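Side-chain contacts in conk-C1 (Conus cocceus, PDB 6YHT), which probably blocks potassium channels as a cone snail venom toxin of the Kunitz family, apparently by acting as a molecular lid: residues L5-A10 against Y24-K29; K29-F34 against D51-C56; F34-K39 against A43-H48. One frame throughout, in Å; residues are numbered along the deposited sequence.

Contact 1: residues L5-A10 against Y24-K29; sequences LCYEPA and YNSARK
A chi1 of 178° turns the Tyr24 ring away from its own backbone N and toward Cys6, while in Ser26 a chi1 of 55° puts OG between the backbone N and the carbonyl carbon, on the side where CB and OG both touch Tyr7. Cys6 O meets the Tyr24 ring at its edge, in plane, 3.2 Å from Tyr24 CD2, so the carbonyl oxygen looks at the electropositive rim of the aromatic group rather than at its electron-rich face. The same ring carbon takes apolar contact from the cysteine: Cys6 CB comes from off the ring plane to 3.6 Å from Tyr24 CD2. Cys6 SG approaches obliquely, 5.2 Å from the centroid of the Tyr24 ring, in a sulfur-aromatic contact.

The second touch is lighter and lies nearer the surface. Tyr7 CD1 rests 3.6 Å from Ser26 CB and 3.7 Å from Ser26 OG, and the serine methylene also packs toward Cys6 O. Behind Ser26 the turn is tied by an Asx motif, in which Arg28 N donates to Asn25 OD1 at 2.9 Å from above the carbonyl plane.

No hydrogen bond joins the two segments directly; sulfur, ring and carbonyl do the work. Cys6 is itself bonded to Cys56, and Tyr24 packs on Cys52 and Cys56, so the N-terminal 3-10 turn, the end of strand 19-25 and helix 49-56 converge around this one tyrosine.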
ATOM      1  N   LEU A   5       5.261   1.156   9.004  1.00 65.92           N
ATOM      2  CA  LEU A   5       4.196   0.838   8.064  1.00 64.66           C
ATOM      3  C   LEU A   5       4.752   0.319   6.747  1.00 62.75           C
ATOM      4  O   LEU A   5       4.066  -0.425   6.046  1.00 58.42           O
ATOM      5  CB  LEU A   5       3.321   2.065   7.812  1.00 59.93           C
ATOM      6  CG  LEU A   5       3.920   3.226   7.009  1.00 63.31           C
ATOM      7  CD1 LEU A   5       3.567   3.120   5.531  1.00 61.13           C
ATOM      8  CD2 LEU A   5       3.426   4.555   7.574  1.00 65.08           C
ATOM      9  N   CYS A   6       5.976   0.716   6.387  1.00 57.91           N
ATOM     10  CA  CYS A   6       6.582   0.229   5.157  1.00 55.92           C
ATOM     11  C   CYS A   6       6.780  -1.281   5.146  1.00 59.64           C
ATOM     12  O   CYS A   6       6.932  -1.851   4.064  1.00 59.78           O
ATOM     13  CB  CYS A   6       7.921   0.901   4.925  1.00 58.63           C
ATOM     14  SG  CYS A   6       7.870   2.667   4.796  1.00 62.97           S
ATOM     15  N   TYR A   7       6.777  -1.942   6.304  1.00 57.82           N
ATOM     16  CA  TYR A   7       6.916  -3.392   6.372  1.00 56.19           C
ATOM     17  C   TYR A   7       5.590  -4.089   6.628  1.00 57.53           C
ATOM     18  O   TYR A   7       5.548  -5.316   6.744  1.00 51.56           O
ATOM     19  CB  TYR A   7       7.928  -3.782   7.452  1.00 60.45           C
ATOM     20  CG  TYR A   7       9.316  -3.230   7.208  1.00 60.07           C
ATOM     21  CD1 TYR A   7      10.190  -3.870   6.349  1.00 58.62           C
ATOM     22  CD2 TYR A   7       9.749  -2.078   7.843  1.00 66.08           C
ATOM     23  CE1 TYR A   7      11.461  -3.371   6.110  1.00 70.50           C
ATOM     24  CE2 TYR A   7      11.023  -1.569   7.618  1.00 71.45           C
ATOM     25  CZ  TYR A   7      11.876  -2.224   6.753  1.00 68.06           C
ATOM     26  OH  TYR A   7      13.144  -1.737   6.518  1.00 77.13           O
ATOM     27  N   GLU A   8       4.514  -3.344   6.710  1.00 54.19           N
ATOM     28  CA  GLU A   8       3.205  -3.966   6.792  1.00 54.89           C
ATOM     29  C   GLU A   8       2.895  -4.618   5.456  1.00 59.37           C
ATOM     30  O   GLU A   8       3.134  -4.008   4.408  1.00 58.46           O
ATOM     31  CB  GLU A   8       2.134  -2.934   7.139  1.00 57.08           C
ATOM     32  CG  GLU A   8       2.192  -2.447   8.572  1.00 58.73           C
ATOM     33  CD  GLU A   8       1.035  -1.531   8.928  1.00 60.71           C
ATOM     34  OE1 GLU A   8       0.334  -1.062   8.007  1.00 64.18           O
ATOM     35  OE2 GLU A   8       0.837  -1.268  10.130  1.00 69.11           O
ATOM     36  N   PRO A   9       2.398  -5.850   5.439  1.00 53.20           N
ATOM     37  CA  PRO A   9       2.081  -6.500   4.166  1.00 49.87           C
ATOM     38  C   PRO A   9       0.884  -5.845   3.511  1.00 56.71           C
ATOM     39  O   PRO A   9      -0.018  -5.340   4.181  1.00 58.12           O
ATOM     40  CB  PRO A   9       1.743  -7.941   4.576  1.00 52.44           C
ATOM     41  CG  PRO A   9       2.334  -8.106   5.937  1.00 49.41           C
ATOM     42  CD  PRO A   9       2.260  -6.761   6.580  1.00 55.85           C
ATOM     43  N   ALA A  10       0.869  -5.888   2.184  1.00 49.57           N
ATOM     44  CA  ALA A  10      -0.268  -5.399   1.430  1.00 49.69           C
ATOM     45  C   ALA A  10      -1.530  -6.148   1.835  1.00 52.39           C
ATOM     46  O   ALA A  10      -1.506  -7.363   2.032  1.00 55.60           O
ATOM     47  CB  ALA A  10      -0.006  -5.570  -0.061  1.00 45.73           C
ATOM     48  N   TYR A  24       4.218  -0.293  -0.543  1.00 51.38           N
ATOM     49  CA  TYR A  24       5.667  -0.475  -0.549  1.00 52.01           C
ATOM     50  C   TYR A  24       5.973  -1.949  -0.330  1.00 55.53           C
ATOM     51  O   TYR A  24       5.717  -2.492   0.752  1.00 51.20           O
ATOM     52  CB  TYR A  24       6.353   0.370   0.525  1.00 49.49           C
ATOM     53  CG  TYR A  24       7.858   0.157   0.560  1.00 52.94           C
ATOM     54  CD1 TYR A  24       8.666   0.595  -0.487  1.00 54.80           C
ATOM     55  CD2 TYR A  24       8.461  -0.488   1.622  1.00 55.19           C
ATOM     56  CE1 TYR A  24      10.035   0.399  -0.465  1.00 60.51           C
ATOM     57  CE2 TYR A  24       9.839  -0.688   1.655  1.00 56.63           C
ATOM     58  CZ  TYR A  24      10.615  -0.244   0.608  1.00 59.05           C
ATOM     59  OH  TYR A  24      11.972  -0.452   0.634  1.00 62.05           O
ATOM     60  N   ASN A  25       6.513  -2.596  -1.352  1.00 53.69           N
ATOM     61  CA  ASN A  25       7.022  -3.964  -1.237  1.00 53.91           C
ATOM     62  C   ASN A  25       8.425  -3.897  -0.646  1.00 55.03           C
ATOM     63  O   ASN A  25       9.387  -3.569  -1.341  1.00 54.59           O
ATOM     64  CB  ASN A  25       7.015  -4.640  -2.601  1.00 46.90           C
ATOM     65  CG  ASN A  25       7.403  -6.104  -2.541  1.00 54.17           C
ATOM     66  OD1 ASN A  25       8.444  -6.457  -2.006  1.00 51.99           O
ATOM     67  ND2 ASN A  25       6.558  -6.966  -3.098  1.00 52.37           N
ATOM     68  N   SER A  26       8.547  -4.210   0.641  1.00 52.26           N
ATOM     69  CA  SER A  26       9.838  -4.101   1.314  1.00 58.12           C
ATOM     70  C   SER A  26      10.841  -5.152   0.862  1.00 56.42           C
ATOM     71  O   SER A  26      12.045  -4.923   0.992  1.00 57.28           O
ATOM     72  CB  SER A  26       9.652  -4.188   2.825  1.00 55.30           C
ATOM     73  OG  SER A  26       8.947  -5.364   3.168  1.00 60.95           O
ATOM     74  N   ALA A  27      10.385  -6.284   0.327  1.00 56.70           N
ATOM     75  CA  ALA A  27      11.325  -7.249  -0.235  1.00 60.45           C
ATOM     76  C   ALA A  27      11.998  -6.711  -1.488  1.00 60.14           C
ATOM     77  O   ALA A  27      13.199  -6.919  -1.685  1.00 58.43           O
ATOM     78  CB  ALA A  27      10.618  -8.558  -0.541  1.00 56.82           C
ATOM     79  N   ARG A  28      11.252  -6.018  -2.346  1.00 56.63           N
ATOM     80  CA  ARG A  28      11.796  -5.538  -3.607  1.00 57.05           C
ATOM     81  C   ARG A  28      12.283  -4.106  -3.548  1.00 62.39           C
ATOM     82  O   ARG A  28      12.934  -3.658  -4.495  1.00 65.82           O
ATOM     83  CB  ARG A  28      10.742  -5.639  -4.706  1.00 55.11           C
ATOM     84  CG  ARG A  28      10.311  -7.020  -4.957  1.00 57.74           C
ATOM     85  CD  ARG A  28       9.177  -7.100  -5.971  1.00 58.21           C
ATOM     86  NE  ARG A  28       9.037  -8.508  -6.293  1.00 64.21           N
ATOM     87  CZ  ARG A  28       9.507  -9.061  -7.398  1.00 63.03           C
ATOM     88  NH1 ARG A  28      10.097  -8.305  -8.322  1.00 61.31           N
ATOM     89  NH2 ARG A  28       9.362 -10.364  -7.589  1.00 60.24           N
ATOM     90  N   LYS A  29      11.961  -3.376  -2.481  1.00 62.40           N
ATOM     91  CA  LYS A  29      12.222  -1.944  -2.399  1.00 59.36           C
ATOM     92  C   LYS A  29      11.574  -1.205  -3.566  1.00 64.74           C
ATOM     93  O   LYS A  29      12.167  -0.314  -4.172  1.00 67.91           O
ATOM     94  CB  LYS A  29      13.725  -1.647  -2.332  1.00 63.58           C
ATOM     95  CG  LYS A  29      14.537  -2.658  -1.518  1.00 73.62           C
ATOM     96  CD  LYS A  29      15.979  -2.185  -1.294  1.00 80.81           C
ATOM     97  CE  LYS A  29      16.988  -3.136  -1.962  1.00 89.72           C
ATOM     98  NZ  LYS A  29      18.355  -2.542  -2.140  1.00 93.67           N
TER

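Contact 2: residues K29-F34 against D51-C56; sequences KQCLRF and DCQHTC
A covalent bond carries this contact: Cys31 SG and Cys52 SG are joined at 2.0 Å, with the C-S-S-C torsion at -86°, close to the relaxed right angle of a disulfide. The two halves reach it differently. Cys31 places its sulfur beside its backbone N (chi1 -71°), whereas Cys52 sends SG anti to its own N (chi1 178°), out from the helix toward the strand.

Apolar packing is slight by comparison. Gln53 CG lies 3.8 Å from Cys31 SG, the methylene running alongside the sulfur as the extended chain continues toward a water molecule.

The polar link is indirect. That water accepts from Cys31 N at 2.9 Å and from Gln53 NE2 at 2.8 Å, bridging strand backbone and helix side chain. Within the helix, Asp51 O is gripped twice: Thr55 OG1 donates to it at 2.7 Å, and Thr55 N reaches it from the opposite face of the carbonyl plane.

Pinning the C-terminal helix to the hairpin by a disulfide is a hallmark of the Kunitz fold. Here the bond fastens helix 49-56 to strand 30-36, with Tyr24 of the neighbouring strand 19-25 against Cys31, and with Phe46 covering Cys52 and Thr55.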
ATOM      1  N   LYS A  29      11.961  -3.376  -2.481  1.00 62.40           N
ATOM      2  CA  LYS A  29      12.222  -1.944  -2.399  1.00 59.36           C
ATOM      3  C   LYS A  29      11.574  -1.205  -3.566  1.00 64.74           C
ATOM      4  O   LYS A  29      12.167  -0.314  -4.172  1.00 67.91           O
ATOM      5  CB  LYS A  29      13.725  -1.647  -2.332  1.00 63.58           C
ATOM      6  CG  LYS A  29      14.537  -2.658  -1.518  1.00 73.62           C
ATOM      7  CD  LYS A  29      15.979  -2.185  -1.294  1.00 80.81           C
ATOM      8  CE  LYS A  29      16.988  -3.136  -1.962  1.00 89.72           C
ATOM      9  NZ  LYS A  29      18.355  -2.542  -2.140  1.00 93.67           N
ATOM     10  N   GLN A  30      10.337  -1.569  -3.888  1.00 61.51           N
ATOM     11  CA  GLN A  30       9.614  -0.763  -4.857  1.00 60.52           C
ATOM     12  C   GLN A  30       8.159  -0.594  -4.455  1.00 64.99           C
ATOM     13  O   GLN A  30       7.561  -1.446  -3.791  1.00 56.23           O
ATOM     14  CB  GLN A  30       9.724  -1.337  -6.287  1.00 63.40           C
ATOM     15  CG  GLN A  30       9.383  -2.788  -6.478  1.00 73.95           C
ATOM     16  CD  GLN A  30      10.109  -3.381  -7.686  1.00 69.86           C
ATOM     17  OE1 GLN A  30      11.086  -2.813  -8.166  1.00 80.87           O
ATOM     18  NE2 GLN A  30       9.637  -4.519  -8.175  1.00 68.36           N
ATOM     19  N   CYS A  31       7.592   0.525  -4.883  1.00 56.75           N
ATOM     20  CA  CYS A  31       6.185   0.811  -4.659  1.00 55.86           C
ATOM     21  C   CYS A  31       5.392   0.204  -5.804  1.00 59.13           C
ATOM     22  O   CYS A  31       5.658   0.497  -6.967  1.00 57.57           O
ATOM     23  CB  CYS A  31       5.961   2.319  -4.558  1.00 60.32           C
ATOM     24  SG  CYS A  31       6.623   3.031  -3.056  1.00 60.39           S
ATOM     25  N   LEU A  32       4.438  -0.666  -5.489  1.00 56.38           N
ATOM     26  CA  LEU A  32       3.748  -1.392  -6.537  1.00 55.83           C
ATOM     27  C   LEU A  32       2.246  -1.266  -6.366  1.00 54.17           C
ATOM     28  O   LEU A  32       1.730  -0.896  -5.305  1.00 56.78           O
ATOM     29  CB  LEU A  32       4.156  -2.868  -6.583  1.00 54.00           C
ATOM     30  CG  LEU A  32       5.642  -3.173  -6.815  1.00 56.32           C
ATOM     31  CD1 LEU A  32       5.942  -4.634  -6.530  1.00 52.46           C
ATOM     32  CD2 LEU A  32       6.104  -2.806  -8.230  1.00 58.36           C
ATOM     33  N   ARG A  33       1.560  -1.568  -7.454  1.00 53.62           N
ATOM     34  CA  ARG A  33       0.110  -1.530  -7.482  1.00 56.55           C
ATOM     35  C   ARG A  33      -0.478  -2.721  -6.734  1.00 54.04           C
ATOM     36  O   ARG A  33       0.039  -3.842  -6.810  1.00 53.26           O
ATOM     37  CB  ARG A  33      -0.351  -1.535  -8.941  1.00 56.00           C
ATOM     38  CG  ARG A  33      -1.789  -1.938  -9.150  1.00 64.00           C
ATOM     39  CD  ARG A  33      -2.128  -1.971 -10.624  1.00 63.61           C
ATOM     40  NE  ARG A  33      -3.534  -2.267 -10.843  1.00 71.59           N
ATOM     41  CZ  ARG A  33      -4.111  -2.280 -12.037  1.00 73.62           C
ATOM     42  NH1 ARG A  33      -3.396  -2.004 -13.121  1.00 69.50           N
ATOM     43  NH2 ARG A  33      -5.402  -2.568 -12.139  1.00 67.70           N
ATOM     44  N   PHE A  34      -1.568  -2.483  -6.011  1.00 51.26           N
ATOM     45  CA  PHE A  34      -2.380  -3.572  -5.490  1.00 53.68           C
ATOM     46  C   PHE A  34      -3.832  -3.127  -5.512  1.00 64.47           C
ATOM     47  O   PHE A  34      -4.139  -1.949  -5.720  1.00 58.79           O
ATOM     48  CB  PHE A  34      -1.933  -4.013  -4.096  1.00 52.87           C
ATOM     49  CG  PHE A  34      -2.424  -3.134  -2.972  1.00 54.25           C
ATOM     50  CD1 PHE A  34      -1.828  -1.905  -2.718  1.00 53.81           C
ATOM     51  CD2 PHE A  34      -3.447  -3.559  -2.137  1.00 52.10           C
ATOM     52  CE1 PHE A  34      -2.259  -1.111  -1.657  1.00 51.45           C
ATOM     53  CE2 PHE A  34      -3.895  -2.772  -1.087  1.00 51.62           C
ATOM     54  CZ  PHE A  34      -3.290  -1.551  -0.840  1.00 55.96           C
ATOM     55  N   ASP A  51       3.428   9.342  -3.014  1.00 57.43           N
ATOM     56  CA  ASP A  51       3.245   9.206  -1.571  1.00 58.07           C
ATOM     57  C   ASP A  51       4.051   8.034  -1.043  1.00 61.64           C
ATOM     58  O   ASP A  51       4.729   8.130  -0.014  1.00 65.28           O
ATOM     59  CB  ASP A  51       1.769   8.986  -1.241  1.00 59.78           C
ATOM     60  CG  ASP A  51       0.863   9.949  -1.946  1.00 58.15           C
ATOM     61  OD1 ASP A  51       1.364  10.857  -2.632  1.00 68.13           O
ATOM     62  OD2 ASP A  51      -0.363   9.787  -1.800  1.00 62.15           O
ATOM     63  N   CYS A  52       3.982   6.911  -1.749  1.00 57.66           N
ATOM     64  CA  CYS A  52       4.677   5.715  -1.319  1.00 58.62           C
ATOM     65  C   CYS A  52       6.181   5.915  -1.395  1.00 62.80           C
ATOM     66  O   CYS A  52       6.894   5.723  -0.404  1.00 62.32           O
ATOM     67  CB  CYS A  52       4.222   4.533  -2.183  1.00 52.99           C
ATOM     68  SG  CYS A  52       5.051   3.007  -1.786  1.00 57.63           S
ATOM     69  N   GLN A  53       6.677   6.330  -2.561  1.00 60.55           N
ATOM     70  CA  GLN A  53       8.115   6.485  -2.729  1.00 62.72           C
ATOM     71  C   GLN A  53       8.687   7.492  -1.763  1.00 64.82           C
ATOM     72  O   GLN A  53       9.807   7.310  -1.276  1.00 68.60           O
ATOM     73  CB  GLN A  53       8.439   6.907  -4.151  1.00 67.30           C
ATOM     74  CG  GLN A  53       7.850   5.972  -5.142  1.00 71.34           C
ATOM     75  CD  GLN A  53       8.400   6.189  -6.511  1.00 78.47           C
ATOM     76  OE1 GLN A  53       8.332   7.297  -7.042  1.00 84.32           O
ATOM     77  NE2 GLN A  53       8.974   5.133  -7.095  1.00 70.22           N
ATOM     78  N   HIS A  54       7.940   8.550  -1.466  1.00 64.60           N
ATOM     79  CA  HIS A  54       8.445   9.564  -0.554  1.00 66.15           C
ATOM     80  C   HIS A  54       8.457   9.081   0.888  1.00 66.83           C
ATOM     81  O   HIS A  54       9.290   9.532   1.677  1.00 66.35           O
ATOM     82  CB  HIS A  54       7.610  10.836  -0.679  1.00 65.10           C
ATOM     83  CG  HIS A  54       8.226  12.023  -0.021  1.00 66.51           C
ATOM     84  ND1 HIS A  54       9.318  12.679  -0.545  1.00 71.19           N
ATOM     85  CD2 HIS A  54       7.899  12.679   1.115  1.00 70.23           C
ATOM     86  CE1 HIS A  54       9.639  13.691   0.246  1.00 68.52           C
ATOM     87  NE2 HIS A  54       8.793  13.711   1.256  1.00 71.08           N
ATOM     88  N   THR A  55       7.555   8.173   1.256  1.00 66.14           N
ATOM     89  CA  THR A  55       7.489   7.681   2.629  1.00 61.11           C
ATOM     90  C   THR A  55       8.469   6.543   2.890  1.00 64.04           C
ATOM     91  O   THR A  55       9.093   6.484   3.954  1.00 70.54           O
ATOM     92  CB  THR A  55       6.071   7.209   2.943  1.00 59.11           C
ATOM     93  OG1 THR A  55       5.156   8.268   2.668  1.00 61.81           O
ATOM     94  CG2 THR A  55       5.937   6.802   4.388  1.00 56.76           C
ATOM     95  N   CYS A  56       8.632   5.634   1.938  1.00 64.64           N
ATOM     96  CA  CYS A  56       9.393   4.417   2.172  1.00 63.19           C
ATOM     97  C   CYS A  56      10.675   4.359   1.352  1.00 69.95           C
ATOM     98  O   CYS A  56      11.409   3.373   1.429  1.00 71.08           O
ATOM     99  CB  CYS A  56       8.504   3.204   1.900  1.00 61.59           C
ATOM    100  SG  CYS A  56       7.075   3.092   3.003  1.00 58.79           S
TER
HETATM  101  O   HOH W   1       9.111   2.471  -6.393  1.00 62.73           O

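Contact 3: residues F34-K39 against A43-H48; sequences FTYNGK and ANNFIH
An amide-on-ring contact, in which Asn45 sets its amide nitrogen over the face of Tyr36 and its CG at the edge of Phe34, joins the end of strand 30-36 to the irregular segment that leads toward helix 49-56. The Asn45 side chain reaches straight out from its backbone N, chi1 being 179°, which carries the amide across to Tyr36. There ND2 stands over the centre of the Tyr36 ring, 3.3 Å above its plane, with Tyr36 CD1 and CE1 each 3.4 Å from Asn45 ND2. The ring and amide planes are 79° apart, so the nitrogen end addresses the pi face instead of lying flat upon it, a pose suited to an N-H pointing into the pi cloud. On the opposite face Gly38 N lies 3.5 Å above the ring plane, displaced toward the rim. Tyr36 is thus sandwiched between a side-chain amide and a backbone amide.

In Kunitz domains, the twisted hairpin lies against the extended chain that precedes the C-terminal helix, and 43-48 occupies that position here. The other end of the amide is held from strand 19-25, where Arg21 NH1 donates to Asn45 OD1, so the group that approaches the tyrosine is also fixed in rotation. Tyr36 OH in turn bonds to Gly40 O.

Phe34 of the same strand comes against the amide with its rim. Its CZ lies 3.8 Å from Asn45 CG, and the ring and amide planes are again nearly perpendicular, at 82°. Phe34 CE1 comes obliquely to within 4.0 Å of Asn44 O. Asn44, the centre of an inverse gamma turn, directs its own amide away to Glu8 O and Tyr24 N.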
ATOM      1  N   PHE A  34      -1.568  -2.483  -6.011  1.00 51.26           N
ATOM      2  CA  PHE A  34      -2.380  -3.572  -5.490  1.00 53.68           C
ATOM      3  C   PHE A  34      -3.832  -3.127  -5.512  1.00 64.47           C
ATOM      4  O   PHE A  34      -4.139  -1.949  -5.720  1.00 58.79           O
ATOM      5  CB  PHE A  34      -1.933  -4.013  -4.096  1.00 52.87           C
ATOM      6  CG  PHE A  34      -2.424  -3.134  -2.972  1.00 54.25           C
ATOM      7  CD1 PHE A  34      -1.828  -1.905  -2.718  1.00 53.81           C
ATOM      8  CD2 PHE A  34      -3.447  -3.559  -2.137  1.00 52.10           C
ATOM      9  CE1 PHE A  34      -2.259  -1.111  -1.657  1.00 51.45           C
ATOM     10  CE2 PHE A  34      -3.895  -2.772  -1.087  1.00 51.62           C
ATOM     11  CZ  PHE A  34      -3.290  -1.551  -0.840  1.00 55.96           C
ATOM     12  N   THR A  35      -4.732  -4.087  -5.335  1.00 58.43           N
ATOM     13  CA  THR A  35      -6.158  -3.810  -5.371  1.00 58.97           C
ATOM     14  C   THR A  35      -6.701  -3.781  -3.954  1.00 59.56           C
ATOM     15  O   THR A  35      -6.453  -4.703  -3.171  1.00 57.00           O
ATOM     16  CB  THR A  35      -6.903  -4.852  -6.197  1.00 56.21           C
ATOM     17  OG1 THR A  35      -6.485  -4.765  -7.564  1.00 59.00           O
ATOM     18  CG2 THR A  35      -8.388  -4.611  -6.131  1.00 62.80           C
ATOM     19  N   TYR A  36      -7.423  -2.710  -3.628  1.00 59.57           N
ATOM     20  CA  TYR A  36      -8.018  -2.488  -2.320  1.00 64.97           C
ATOM     21  C   TYR A  36      -9.532  -2.564  -2.453  1.00 66.86           C
ATOM     22  O   TYR A  36     -10.096  -2.110  -3.451  1.00 69.71           O
ATOM     23  CB  TYR A  36      -7.593  -1.120  -1.781  1.00 61.78           C
ATOM     24  CG  TYR A  36      -8.081  -0.748  -0.393  1.00 61.58           C
ATOM     25  CD1 TYR A  36      -7.751  -1.511   0.713  1.00 61.15           C
ATOM     26  CD2 TYR A  36      -8.839   0.401  -0.189  1.00 65.25           C
ATOM     27  CE1 TYR A  36      -8.179  -1.156   1.974  1.00 61.88           C
ATOM     28  CE2 TYR A  36      -9.275   0.764   1.078  1.00 64.67           C
ATOM     29  CZ  TYR A  36      -8.942  -0.013   2.149  1.00 65.59           C
ATOM     30  OH  TYR A  36      -9.373   0.347   3.410  1.00 70.21           O
ATOM     31  N   ASN A  37     -10.194  -3.144  -1.457  1.00 68.19           N
ATOM     32  CA  ASN A  37     -11.621  -3.400  -1.589  1.00 70.31           C
ATOM     33  C   ASN A  37     -12.500  -2.295  -1.018  1.00 73.83           C
ATOM     34  O   ASN A  37     -13.710  -2.310  -1.255  1.00 80.46           O
ATOM     35  CB  ASN A  37     -11.969  -4.739  -0.947  1.00 69.50           C
ATOM     36  CG  ASN A  37     -11.432  -5.905  -1.742  1.00 71.78           C
ATOM     37  OD1 ASN A  37     -10.896  -6.865  -1.181  1.00 74.51           O
ATOM     38  ND2 ASN A  37     -11.556  -5.821  -3.063  1.00 64.35           N
ATOM     39  N   GLY A  38     -11.935  -1.329  -0.305  1.00 68.95           N
ATOM     40  CA  GLY A  38     -12.714  -0.175   0.096  1.00 71.72           C
ATOM     41  C   GLY A  38     -12.584   0.153   1.564  1.00 66.70           C
ATOM     42  O   GLY A  38     -12.403   1.315   1.935  1.00 68.25           O
ATOM     43  N   LYS A  39     -12.664  -0.868   2.408  1.00 68.65           N
ATOM     44  CA  LYS A  39     -12.648  -0.690   3.847  1.00 74.18           C
ATOM     45  C   LYS A  39     -11.540  -1.530   4.456  1.00 66.84           C
ATOM     46  O   LYS A  39     -11.174  -2.576   3.918  1.00 68.94           O
ATOM     47  CB  LYS A  39     -13.993  -1.088   4.466  1.00 76.22           C
ATOM     48  CG  LYS A  39     -15.200  -0.548   3.700  1.00 83.07           C
ATOM     49  CD  LYS A  39     -16.487  -1.282   4.076  1.00 83.11           C
ATOM     50  N   ALA A  43      -1.792   0.471   7.059  1.00 51.16           N
ATOM     51  CA  ALA A  43      -1.230   1.750   6.650  1.00 55.56           C
ATOM     52  C   ALA A  43      -0.298   1.654   5.448  1.00 54.88           C
ATOM     53  O   ALA A  43       0.155   2.692   4.954  1.00 55.09           O
ATOM     54  CB  ALA A  43      -0.489   2.406   7.827  1.00 57.83           C
ATOM     55  N   ASN A  44      -0.012   0.457   4.937  1.00 55.26           N
ATOM     56  CA  ASN A  44       0.813   0.332   3.733  1.00 55.38           C
ATOM     57  C   ASN A  44      -0.095   0.372   2.508  1.00 54.66           C
ATOM     58  O   ASN A  44      -0.295  -0.610   1.795  1.00 54.89           O
ATOM     59  CB  ASN A  44       1.648  -0.938   3.777  1.00 57.62           C
ATOM     60  CG  ASN A  44       2.763  -0.925   2.759  1.00 56.41           C
ATOM     61  OD1 ASN A  44       2.958   0.065   2.027  1.00 51.34           O
ATOM     62  ND2 ASN A  44       3.493  -2.031   2.680  1.00 52.60           N
ATOM     63  N   ASN A  45      -0.649   1.559   2.281  1.00 52.40           N
ATOM     64  CA  ASN A  45      -1.774   1.737   1.363  1.00 51.96           C
ATOM     65  C   ASN A  45      -1.768   3.220   0.992  1.00 53.71           C
ATOM     66  O   ASN A  45      -2.136   4.056   1.813  1.00 54.50           O
ATOM     67  CB  ASN A  45      -3.070   1.323   2.054  1.00 58.18           C
ATOM     68  CG  ASN A  45      -4.312   1.504   1.190  1.00 56.60           C
ATOM     69  OD1 ASN A  45      -4.348   2.325   0.285  1.00 65.12           O
ATOM     70  ND2 ASN A  45      -5.353   0.751   1.504  1.00 55.80           N
ATOM     71  N   PHE A  46      -1.309   3.540  -0.209  1.00 54.05           N
ATOM     72  CA  PHE A  46      -1.178   4.929  -0.617  1.00 55.98           C
ATOM     73  C   PHE A  46      -2.050   5.203  -1.830  1.00 58.92           C
ATOM     74  O   PHE A  46      -2.285   4.315  -2.658  1.00 57.30           O
ATOM     75  CB  PHE A  46       0.258   5.278  -0.966  1.00 54.44           C
ATOM     76  CG  PHE A  46       1.243   5.020   0.138  1.00 59.55           C
ATOM     77  CD1 PHE A  46       1.642   6.044   0.979  1.00 60.13           C
ATOM     78  CD2 PHE A  46       1.805   3.769   0.300  1.00 56.93           C
ATOM     79  CE1 PHE A  46       2.568   5.816   1.986  1.00 61.47           C
ATOM     80  CE2 PHE A  46       2.723   3.536   1.292  1.00 55.27           C
ATOM     81  CZ  PHE A  46       3.117   4.564   2.138  1.00 57.74           C
ATOM     82  N   ILE A  47      -2.499   6.451  -1.951  1.00 56.37           N
ATOM     83  CA  ILE A  47      -3.343   6.826  -3.087  1.00 55.59           C
ATOM     84  C   ILE A  47      -2.506   6.992  -4.342  1.00 62.45           C
ATOM     85  O   ILE A  47      -2.959   6.690  -5.452  1.00 60.73           O
ATOM     86  CB  ILE A  47      -4.120   8.116  -2.774  1.00 60.73           C
ATOM     87  CG1 ILE A  47      -5.005   7.934  -1.551  1.00 65.53           C
ATOM     88  CG2 ILE A  47      -4.950   8.519  -3.978  1.00 61.52           C
ATOM     89  CD1 ILE A  47      -6.440   7.559  -1.873  1.00 68.93           C
ATOM     90  N   HIS A  48      -1.280   7.487  -4.194  1.00 58.96           N
ATOM     91  CA  HIS A  48      -0.412   7.756  -5.323  1.00 58.43           C
ATOM     92  C   HIS A  48       0.961   7.169  -5.085  1.00 59.76           C
ATOM     93  O   HIS A  48       1.377   6.935  -3.945  1.00 58.43           O
ATOM     94  CB  HIS A  48      -0.280   9.261  -5.600  1.00 53.91           C
ATOM     95  CG  HIS A  48      -1.467   9.819  -6.294  1.00 57.59           C
ATOM     96  ND1 HIS A  48      -2.393  10.604  -5.652  1.00 58.91           N
ATOM     97  CD2 HIS A  48      -1.920   9.646  -7.553  1.00 55.26           C
ATOM     98  CE1 HIS A  48      -3.351  10.920  -6.498  1.00 57.05           C
ATOM     99  NE2 HIS A  48      -3.093  10.350  -7.658  1.00 52.46           N
TER

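In the fold
All three contacts are partly buried, each combining buried and more exposed residues, and they draw on one two-stranded hairpin. Contact 1 works from strand 19-25, contacts 2 and 3 from strand 30-36; Phe34 belongs to both of the latter but touches across only in contact 3. Their chemistry follows their place: contact 2 is covalent and ties helix to strand, contact 1 sets a carbonyl and a sulfur against a ring, and contact 3, nearest the centre of the chain, relies on an amide over an aromatic face. A further disulfide ties contact 1 to the helix of contact 2, Leu5 packs on Ala43 between contacts 1 and 3, and Phe46 on Asp51 connects contacts 2 and 3.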